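Local coordinates for adenosine deaminase 1 (Arthrobacter aurescens, PDB 3RYS), which probably catalyses the zinc-dependent hydrolytic deamination of adenine to hypoxanthine, a step of purine salvage, at residues 259-264 against 297-302; 242-247 against 271-276. One frame throughout, in Å; residues are numbered along the deposited sequence.

Interaction 1 (259-264 against 297-302)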
loop_
_atom_site.group_PDB
_atom_site.type_symbol
_atom_site.label_atom_id
_atom_site.label_comp_id
_atom_site.label_asym_id
_atom_site.label_seq_id
_atom_site.Cartn_x
_atom_site.Cartn_y
_atom_site.Cartn_z
ATOM N N LYS A 259 -7.693 -15.602 11.525
ATOM C CA LYS A 259 -7.521 -16.374 10.302
ATOM C C LYS A 259 -8.183 -15.649 9.141
ATOM O O LYS A 259 -9.096 -14.846 9.336
ATOM C CB LYS A 259 -8.125 -17.770 10.453
ATOM C CG LYS A 259 -7.384 -18.662 11.438
ATOM C CD LYS A 259 -8.300 -19.730 12.018
ATOM C CE LYS A 259 -8.816 -20.675 10.944
ATOM N NZ LYS A 259 -9.906 -21.550 11.470
ATOM N N LEU A 260 -7.722 -15.926 7.929
ATOM C CA LEU A 260 -8.328 -15.319 6.758
ATOM C C LEU A 260 -9.827 -15.621 6.720
ATOM O O LEU A 260 -10.617 -14.821 6.223
ATOM C CB LEU A 260 -7.649 -15.808 5.480
ATOM C CG LEU A 260 -8.176 -15.138 4.213
ATOM C CD1 LEU A 260 -8.026 -13.629 4.326
ATOM C CD2 LEU A 260 -7.467 -15.664 2.975
ATOM N N ALA A 261 -10.217 -16.773 7.255
ATOM C CA ALA A 261 -11.621 -17.169 7.251
ATOM C C ALA A 261 -12.455 -16.226 8.113
ATOM O O ALA A 261 -13.684 -16.198 8.020
ATOM C CB ALA A 261 -11.773 -18.608 7.722
ATOM N N ASP A 262 -11.776 -15.440 8.939
ATOM C CA ASP A 262 -12.448 -14.530 9.857
ATOM C C ASP A 262 -12.456 -13.088 9.356
ATOM O O ASP A 262 -12.893 -12.189 10.071
ATOM C CB ASP A 262 -11.780 -14.590 11.236
ATOM C CG ASP A 262 -11.775 -15.991 11.820
ATOM O OD1 ASP A 262 -12.844 -16.645 11.807
ATOM O OD2 ASP A 262 -10.704 -16.437 12.289
ATOM N N HIS A 263 -11.977 -12.860 8.137
ATOM C CA HIS A 263 -11.829 -11.491 7.647
ATOM C C HIS A 263 -13.158 -10.831 7.276
ATOM O O HIS A 263 -14.008 -11.454 6.643
ATOM C CB HIS A 263 -10.864 -11.430 6.469
ATOM C CG HIS A 263 -10.246 -10.083 6.279
ATOM N ND1 HIS A 263 -10.923 -9.025 5.708
ATOM C CD2 HIS A 263 -9.017 -9.612 6.601
ATOM C CE1 HIS A 263 -10.136 -7.966 5.682
ATOM N NE2 HIS A 263 -8.973 -8.295 6.218
ATOM N N PRO A 264 -13.330 -9.557 7.669
ATOM C CA PRO A 264 -14.562 -8.781 7.466
ATOM C C PRO A 264 -14.817 -8.401 6.016
ATOM O O PRO A 264 -15.910 -7.938 5.713
ATOM C CB PRO A 264 -14.309 -7.498 8.267
ATOM C CG PRO A 264 -13.141 -7.794 9.152
ATOM C CD PRO A 264 -12.320 -8.791 8.417
ATOM N N VAL A 297 -10.802 -16.169 -2.831
ATOM C CA VAL A 297 -11.593 -17.138 -3.568
ATOM C C VAL A 297 -11.534 -18.478 -2.863
ATOM O O VAL A 297 -12.561 -19.076 -2.547
ATOM C CB VAL A 297 -11.049 -17.337 -4.994
ATOM C CG1 VAL A 297 -11.800 -18.467 -5.692
ATOM C CG2 VAL A 297 -11.131 -16.036 -5.792
ATOM N N LYS A 298 -10.314 -18.940 -2.618
ATOM C CA LYS A 298 -10.083 -20.253 -2.031
ATOM C C LYS A 298 -10.709 -20.383 -0.640
ATOM O O LYS A 298 -11.357 -21.389 -0.342
ATOM C CB LYS A 298 -8.576 -20.556 -2.008
ATOM C CG LYS A 298 -8.128 -21.676 -1.071
ATOM C CD LYS A 298 -6.602 -21.840 -1.133
ATOM C CE LYS A 298 -6.018 -22.479 0.133
ATOM N NZ LYS A 298 -6.368 -23.922 0.277
ATOM N N VAL A 299 -10.540 -19.358 0.195
ATOM C CA VAL A 299 -10.964 -19.434 1.592
ATOM C C VAL A 299 -12.336 -18.800 1.870
ATOM O O VAL A 299 -13.121 -19.333 2.657
ATOM C CB VAL A 299 -9.911 -18.809 2.541
ATOM C CG1 VAL A 299 -10.361 -18.919 3.990
ATOM C CG2 VAL A 299 -8.554 -19.472 2.350
ATOM N N LEU A 300 -12.622 -17.669 1.234
ATOM C CA LEU A 300 -13.863 -16.945 1.506
ATOM C C LEU A 300 -14.887 -17.070 0.377
ATOM O O LEU A 300 -15.931 -16.412 0.399
ATOM C CB LEU A 300 -13.574 -15.475 1.813
ATOM C CG LEU A 300 -12.947 -15.205 3.185
ATOM C CD1 LEU A 300 -12.484 -13.762 3.318
ATOM C CD2 LEU A 300 -13.932 -15.558 4.287
ATOM N N GLU A 301 -14.571 -17.911 -0.606
ATOM C CA GLU A 301 -15.494 -18.264 -1.686
ATOM C C GLU A 301 -16.000 -17.076 -2.499
ATOM O O GLU A 301 -17.153 -17.051 -2.925
ATOM C CB GLU A 301 -16.678 -19.057 -1.139
ATOM C CG GLU A 301 -16.318 -19.976 0.013
ATOM C CD GLU A 301 -17.379 -21.023 0.252
ATOM O OE1 GLU A 301 -17.802 -21.652 -0.738
ATOM O OE2 GLU A 301 -17.790 -21.219 1.416
ATOM N N PHE A 302 -15.131 -16.100 -2.715
ATOM C CA PHE A 302 -15.451 -14.972 -3.572
ATOM C C PHE A 302 -15.720 -15.429 -5.000
ATOM O O PHE A 302 -14.940 -16.189 -5.575
ATOM C CB PHE A 302 -14.310 -13.958 -3.551
ATOM C CG PHE A 302 -14.373 -13.018 -2.392
ATOM C CD1 PHE A 302 -14.297 -13.493 -1.096
ATOM C CD2 PHE A 302 -14.524 -11.660 -2.594
ATOM C CE1 PHE A 302 -14.366 -12.627 -0.022
ATOM C CE2 PHE A 302 -14.594 -10.791 -1.525
ATOM C CZ PHE A 302 -14.513 -11.275 -0.239
#
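On the rim of the TIM barrel, the last turn of helix 289-300 leans against a single 3-10 turn, 260-262, in the loop before helix 265-270, with Val299 and Leu300 meeting Leu260 and Ala261. No hydrogen bond crosses the contact; it is made by apolar side chains, which suit a place where two turns approach closely. Val299 presents both methyl branches. CG1 lies over the backbone and side chain of Ala261, 4.0 Å from Ala261 CB, whose single methyl lets the valine come close to the backbone of the turn. CB and CG2 meet the CD2 methyl of Leu260, which stands 4.0 Å from Val299 CB. With CG anti to its backbone N (chi1 -176°), Leu260 extends this methyl toward helix 289-300, and the side chain also touches Gln295.

Leu300 works differently, laying its forked end along the carbonyls of the turn. CD1 is 3.6 Å from Leu260 O, and CD2 is 3.8 Å from Ala261 O. Leu260 O already accepts the backbone N-H of His263, so the methyl packs beside a carbonyl that has a hydrogen-bond partner within the turn. Leu300 also touches Pro266, and its CB lies at the edge of the Phe302 ring, in the ring plane. Shortening Leu300 to an alanine is likely to open a gap beside the carbonyls of Leu260 and Ala261 and lose the packing against Pro266.

On the loop side, Asp262 accepts the N-H of Lys259 at OD2, bracing the turn. His263 has one ring nitrogen for each of two jobs: ND1 caps the backbone N of Leu265 as helix 265-270 begins, while NE2 bonds Asn251. The ring thus leads away from helix 289-300, leaving His263 CB to touch Leu300 CD1 at 4.2 Å.

Interaction 2 (242-247 against 271-276); sequences VPLTVC and IGLNVC
Leu244, Asn274 and Cys276 carry this contact, in which two short parallel strands pair in the buried wall of the protein. Leu244 is gripped through both backbone polar atoms. Its N donates to Asn274 O at 2.9 Å, nearly straight at hydrogen (167°) though approaching from above the carbonyl plane, and its O accepts from Cys276 N at 3.0 Å. On the side of the sheet shared by Leu244 and Val275, Leu244 CB packs 3.7 Å from Val275 CG1, a methyl shared with Val246 CG2.

Asn274 suits the strand entrance because its flat, polar amide can lie against a proline and still donate. With its CG anti to the backbone N (chi1 -177°), the amide crosses the Pro243 ring, Asn274 ND2 3.6 Å from Pro243 CG, while ND2 bonds Gln241 O. A water joins Asn274 N to Val242 O.

Cys276, small enough for the opposite face, sets SG 4.0 Å from Thr245 CG2. Thr245 OG1 bonds Asp222 and the zinc ligand His19, and Asp280, another zinc ligand, follows strand 275-277: consecutive parallel strands of a TIM barrel, leading to its metal site.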
loop_
_atom_site.group_PDB
_atom_site.type_symbol
_atom_site.label_atom_id
_atom_site.label_comp_id
_atom_site.label_asym_id
_atom_site.label_seq_id
_atom_site.Cartn_x
_atom_site.Cartn_y
_atom_site.Cartn_z
ATOM N N VAL A 242 -16.326 6.419 0.704
ATOM C CA VAL A 242 -14.907 6.571 0.988
ATOM C C VAL A 242 -14.191 5.273 0.638
ATOM O O VAL A 242 -14.513 4.221 1.181
ATOM C CB VAL A 242 -14.663 6.892 2.477
ATOM C CG1 VAL A 242 -13.191 7.166 2.733
ATOM C CG2 VAL A 242 -15.514 8.078 2.920
ATOM N N PRO A 243 -13.228 5.338 -0.289
ATOM C CA PRO A 243 -12.469 4.133 -0.639
ATOM C C PRO A 243 -11.734 3.580 0.572
ATOM O O PRO A 243 -11.090 4.346 1.294
ATOM C CB PRO A 243 -11.461 4.637 -1.678
ATOM C CG PRO A 243 -12.061 5.893 -2.224
ATOM C CD PRO A 243 -12.815 6.508 -1.081
ATOM N N LEU A 244 -11.852 2.272 0.792
ATOM C CA LEU A 244 -11.121 1.581 1.850
ATOM C C LEU A 244 -10.134 0.575 1.250
ATOM O O LEU A 244 -10.536 -0.417 0.633
ATOM C CB LEU A 244 -12.086 0.873 2.810
ATOM C CG LEU A 244 -12.388 1.568 4.146
ATOM C CD1 LEU A 244 -12.850 3.007 3.953
ATOM C CD2 LEU A 244 -13.408 0.782 4.958
ATOM N N THR A 245 -8.843 0.830 1.425
ATOM C CA THR A 245 -7.836 -0.053 0.853
ATOM C C THR A 245 -7.507 -1.239 1.774
ATOM O O THR A 245 -6.515 -1.230 2.509
ATOM C CB THR A 245 -6.573 0.728 0.417
ATOM O OG1 THR A 245 -5.938 1.321 1.555
ATOM C CG2 THR A 245 -6.951 1.829 -0.565
ATOM N N VAL A 246 -8.356 -2.263 1.720
ATOM C CA VAL A 246 -8.190 -3.456 2.547
ATOM C C VAL A 246 -7.011 -4.324 2.111
ATOM O O VAL A 246 -6.747 -4.484 0.920
ATOM C CB VAL A 246 -9.464 -4.324 2.548
ATOM C CG1 VAL A 246 -9.308 -5.493 3.519
ATOM C CG2 VAL A 246 -10.685 -3.481 2.899
ATOM N N CYS A 247 -6.310 -4.888 3.090
ATOM C CA CYS A 247 -5.172 -5.765 2.827
ATOM C C CYS A 247 -5.335 -7.065 3.607
ATOM O O CYS A 247 -4.868 -7.174 4.742
ATOM C CB CYS A 247 -3.861 -5.076 3.215
ATOM S SG CYS A 247 -3.710 -3.373 2.614
ATOM N N ILE A 271 -22.171 -4.877 2.670
ATOM C CA ILE A 271 -22.851 -3.706 3.224
ATOM C C ILE A 271 -22.554 -2.407 2.474
ATOM O O ILE A 271 -22.982 -1.334 2.897
ATOM C CB ILE A 271 -22.554 -3.499 4.717
ATOM C CG1 ILE A 271 -21.064 -3.234 4.932
ATOM C CG2 ILE A 271 -23.047 -4.692 5.533
ATOM C CD1 ILE A 271 -20.680 -3.065 6.392
ATOM N N GLY A 272 -21.819 -2.505 1.369
ATOM C CA GLY A 272 -21.641 -1.373 0.478
ATOM C C GLY A 272 -20.426 -0.497 0.713
ATOM O O GLY A 272 -20.268 0.528 0.049
ATOM N N LEU A 273 -19.567 -0.877 1.656
ATOM C CA LEU A 273 -18.311 -0.160 1.842
ATOM C C LEU A 273 -17.510 -0.232 0.549
ATOM O O LEU A 273 -17.395 -1.298 -0.054
ATOM C CB LEU A 273 -17.501 -0.752 2.997
ATOM C CG LEU A 273 -18.046 -0.553 4.411
ATOM C CD1 LEU A 273 -17.178 -1.284 5.417
ATOM C CD2 LEU A 273 -18.122 0.926 4.742
ATOM N N ASN A 274 -16.968 0.903 0.122
ATOM C CA ASN A 274 -16.208 0.971 -1.122
ATOM C C ASN A 274 -14.802 0.381 -0.983
ATOM O O ASN A 274 -13.803 1.100 -1.059
ATOM C CB ASN A 274 -16.130 2.417 -1.600
ATOM C CG ASN A 274 -15.415 2.551 -2.922
ATOM O OD1 ASN A 274 -15.383 1.614 -3.719
ATOM N ND2 ASN A 274 -14.835 3.722 -3.164
ATOM N N VAL A 275 -14.731 -0.929 -0.778
ATOM C CA VAL A 275 -13.466 -1.589 -0.474
ATOM C C VAL A 275 -12.767 -2.155 -1.703
ATOM O O VAL A 275 -13.405 -2.479 -2.709
ATOM C CB VAL A 275 -13.666 -2.741 0.527
ATOM C CG1 VAL A 275 -13.947 -2.198 1.925
ATOM C CG2 VAL A 275 -14.783 -3.662 0.053
ATOM N N CYS A 276 -11.447 -2.271 -1.607
ATOM C CA CYS A 276 -10.655 -2.936 -2.631
ATOM C C CYS A 276 -9.547 -3.763 -1.984
ATOM O O CYS A 276 -9.255 -3.604 -0.798
ATOM C CB CYS A 276 -10.075 -1.927 -3.624
ATOM S SG CYS A 276 -8.892 -0.749 -2.923
HETATM O O HOH W 1 -17.150 3.409 1.786
#

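How the interactions relate
Interaction 2 is buried in the barrel wall and rests on backbone hydrogen bonds between parallel strands, with apolar packing on the Leu244 and Val275 face and, on the other, a threonine that bonds to a zinc ligand. Interaction 1 lies at the surface and relies on van der Waals packing alone, a loop turn against the end of a helix. Both concern the same run of chain: the turn 259-264 belongs to the connection between strands 244-246 and 275-277, and helix 289-300 follows the second strand, so their segments alternate in sequence. Their centres are about 16 Å apart, yet they meet directly where His263 CE1 packs 3.4 Å from Val246 CG1, joining the buried strand to the loop 259-264.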